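Local structure of carbamate kinase (Aeropyrum pernix, 2E9Y) at residues D41-W47 / R302-S306. The protein probably catalyses the reversible transfer of a phosphoryl group between ATP and carbamate. Numbering follows the deposited sequence. Where two conformers were deposited one is given.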
loop_
_atom_site.group_PDB
_atom_site.type_symbol
_atom_site.label_atom_id
_atom_site.label_comp_id
_atom_site.label_asym_id
_atom_site.label_seq_id
_atom_site.Cartn_x
_atom_site.Cartn_y
_atom_site.Cartn_z
ATOM N N ASP A 41 -7.694 -23.737 1.984
ATOM C CA ASP A 41 -8.341 -24.974 1.570
ATOM C C ASP A 41 -8.425 -24.992 0.049
ATOM O O ASP A 41 -8.083 -25.985 -0.593
ATOM C CB ASP A 41 -9.748 -25.084 2.174
ATOM C CG ASP A 41 -9.726 -25.245 3.685
ATOM O OD1 ASP A 41 -8.742 -25.809 4.207
ATOM O OD2 ASP A 41 -10.696 -24.825 4.350
ATOM N N VAL A 42 -8.867 -23.875 -0.521
ATOM C CA VAL A 42 -9.000 -23.748 -1.965
ATOM C C VAL A 42 -7.675 -23.995 -2.681
ATOM O O VAL A 42 -7.637 -24.665 -3.715
ATOM C CB VAL A 42 -9.533 -22.350 -2.340
ATOM C CG1 VAL A 42 -9.448 -22.137 -3.840
ATOM C CG2 VAL A 42 -10.969 -22.209 -1.863
ATOM N N LEU A 43 -6.590 -23.450 -2.136
ATOM C CA LEU A 43 -5.266 -23.637 -2.723
ATOM C C LEU A 43 -4.864 -25.105 -2.606
ATOM O O LEU A 43 -4.151 -25.636 -3.459
ATOM C CB LEU A 43 -4.227 -22.764 -2.007
ATOM C CG LEU A 43 -4.087 -21.301 -2.445
ATOM C CD1 LEU A 43 -5.435 -20.607 -2.432
ATOM C CD2 LEU A 43 -3.110 -20.597 -1.520
ATOM N N ALA A 44 -5.319 -25.750 -1.538
ATOM C CA ALA A 44 -5.020 -27.158 -1.322
ATOM C C ALA A 44 -5.654 -27.987 -2.434
ATOM O O ALA A 44 -5.089 -28.989 -2.870
ATOM C CB ALA A 44 -5.553 -27.605 0.035
ATOM N N ASP A 45 -6.824 -27.559 -2.901
ATOM C CA ASP A 45 -7.517 -28.279 -3.965
ATOM C C ASP A 45 -6.890 -28.078 -5.342
ATOM O O ASP A 45 -7.423 -28.554 -6.345
ATOM C CB ASP A 45 -9.000 -27.895 -3.997
ATOM C CG ASP A 45 -9.739 -28.323 -2.738
ATOM O OD1 ASP A 45 -9.425 -29.409 -2.205
ATOM O OD2 ASP A 45 -10.637 -27.585 -2.285
ATOM N N GLY A 46 -5.763 -27.368 -5.389
ATOM C CA GLY A 46 -5.067 -27.158 -6.649
ATOM C C GLY A 46 -5.256 -25.855 -7.408
ATOM O O GLY A 46 -4.628 -25.654 -8.450
ATOM N N TRP A 47 -6.102 -24.964 -6.901
ATOM C CA TRP A 47 -6.349 -23.696 -7.582
ATOM C C TRP A 47 -5.258 -22.646 -7.397
ATOM O O TRP A 47 -4.605 -22.584 -6.354
ATOM C CB TRP A 47 -7.666 -23.066 -7.106
ATOM C CG TRP A 47 -8.917 -23.693 -7.640
ATOM C CD1 TRP A 47 -9.688 -24.637 -7.029
ATOM C CD2 TRP A 47 -9.556 -23.398 -8.888
ATOM N NE1 TRP A 47 -10.771 -24.947 -7.816
ATOM C CE2 TRP A 47 -10.715 -24.202 -8.964
ATOM C CE3 TRP A 47 -9.262 -22.532 -9.950
ATOM C CZ2 TRP A 47 -11.583 -24.167 -10.060
ATOM C CZ3 TRP A 47 -10.124 -22.496 -11.043
ATOM C CH2 TRP A 47 -11.273 -23.311 -11.087
ATOM N N ARG A 302 -14.986 -23.600 -0.581
ATOM C CA ARG A 302 -14.385 -24.825 -1.097
ATOM C C ARG A 302 -15.305 -25.518 -2.095
ATOM O O ARG A 302 -14.861 -25.969 -3.149
ATOM C CB ARG A 302 -14.042 -25.774 0.057
ATOM C CG ARG A 302 -13.034 -26.846 -0.317
ATOM C CD ARG A 302 -12.475 -27.539 0.915
ATOM N NE ARG A 302 -11.225 -28.235 0.616
ATOM C CZ ARG A 302 -10.461 -28.829 1.526
ATOM N NH1 ARG A 302 -10.817 -28.820 2.804
ATOM N NH2 ARG A 302 -9.332 -29.421 1.162
ATOM N N GLN A 303 -16.590 -25.596 -1.767
ATOM C CA GLN A 303 -17.558 -26.227 -2.659
ATOM C C GLN A 303 -17.894 -25.299 -3.819
ATOM O O GLN A 303 -18.061 -25.749 -4.954
ATOM C CB GLN A 303 -18.843 -26.579 -1.904
ATOM C CG GLN A 303 -18.658 -27.646 -0.835
ATOM C CD GLN A 303 -18.186 -28.970 -1.412
ATOM O OE1 GLN A 303 -18.889 -29.603 -2.200
ATOM N NE2 GLN A 303 -16.988 -29.392 -1.023
ATOM N N VAL A 304 -17.991 -24.002 -3.530
ATOM C CA VAL A 304 -18.309 -23.013 -4.569
ATOM C C VAL A 304 -17.355 -23.093 -5.760
ATOM O O VAL A 304 -17.759 -23.025 -6.915
ATOM C CB VAL A 304 -18.280 -21.593 -3.973
ATOM C CG1 VAL A 304 -18.417 -20.570 -5.102
ATOM C CG2 VAL A 304 -19.426 -21.399 -2.997
ATOM N N LEU A 305 -16.044 -23.199 -5.441
ATOM C CA LEU A 305 -14.981 -23.295 -6.440
ATOM C C LEU A 305 -15.152 -24.533 -7.336
ATOM O O LEU A 305 -14.817 -24.539 -8.512
ATOM C CB LEU A 305 -13.637 -23.351 -5.712
ATOM C CG LEU A 305 -13.028 -21.961 -5.501
ATOM C CD1 LEU A 305 -12.452 -21.374 -6.791
ATOM C CD2 LEU A 305 -14.044 -20.942 -4.983
ATOM N N SER A 306 -15.667 -25.614 -6.713
ATOM C CA SER A 306 -15.921 -26.853 -7.458
ATOM C C SER A 306 -17.251 -26.815 -8.234
ATOM O O SER A 306 -17.639 -27.764 -8.916
ATOM C CB SER A 306 -15.939 -28.008 -6.451
ATOM O OG SER A 306 -14.660 -28.124 -5.823
HETATM O O HOH W 1 -11.853 -26.097 -4.071
HETATM O O HOH W 2 -12.120 -26.874 -6.175
#
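Arg302 reaches across to Asp45 and Asp41, forming a salt-bridge network between two helix ends on the central sheet of an amino acid kinase fold: the C-terminal end of helix 25-44, with its Schellman motif at Gly46, and the short helix 301-305. Arg302 has CG anti to its backbone N (chi1 -161°) and is extended from there to NE, which brings its guanidinium alongside both carboxylates, one at its edge and one over a face. Asp45 meets the guanidinium edge: Arg302 NE donates to the syn side of Asp45 OD2 at 3.0 Å, and NH2 adds a weak bond to OD1 at 3.4 Å. Asp41 CB instead lies over one guanidinium face, toward its rim, with the carboxylate plane within 4° of parallel. Because Asp41 OD1 stands well out of the guanidinium plane, the long 3.9 Å approach to Arg302 NH1 is electrostatic only; the main partner of OD1 is Arg104, through a salt bridge.

Towards strands 6-10 and 231-236 the contact turns apolar. Leu305 CG sits 4.0 Å from Val42 CG1, while Leu305 CD1 lies over the Trp47 five-membered ring, 4.0 Å from its centroid and 9° off the normal, a CH-pi contact. Two waters bridge the segments: one donates to both Asp45 OD2 and Arg302 O, and the other accepts from Trp47 NE1 at 2.9 Å and also hydrogen-bonds Ser306 OG.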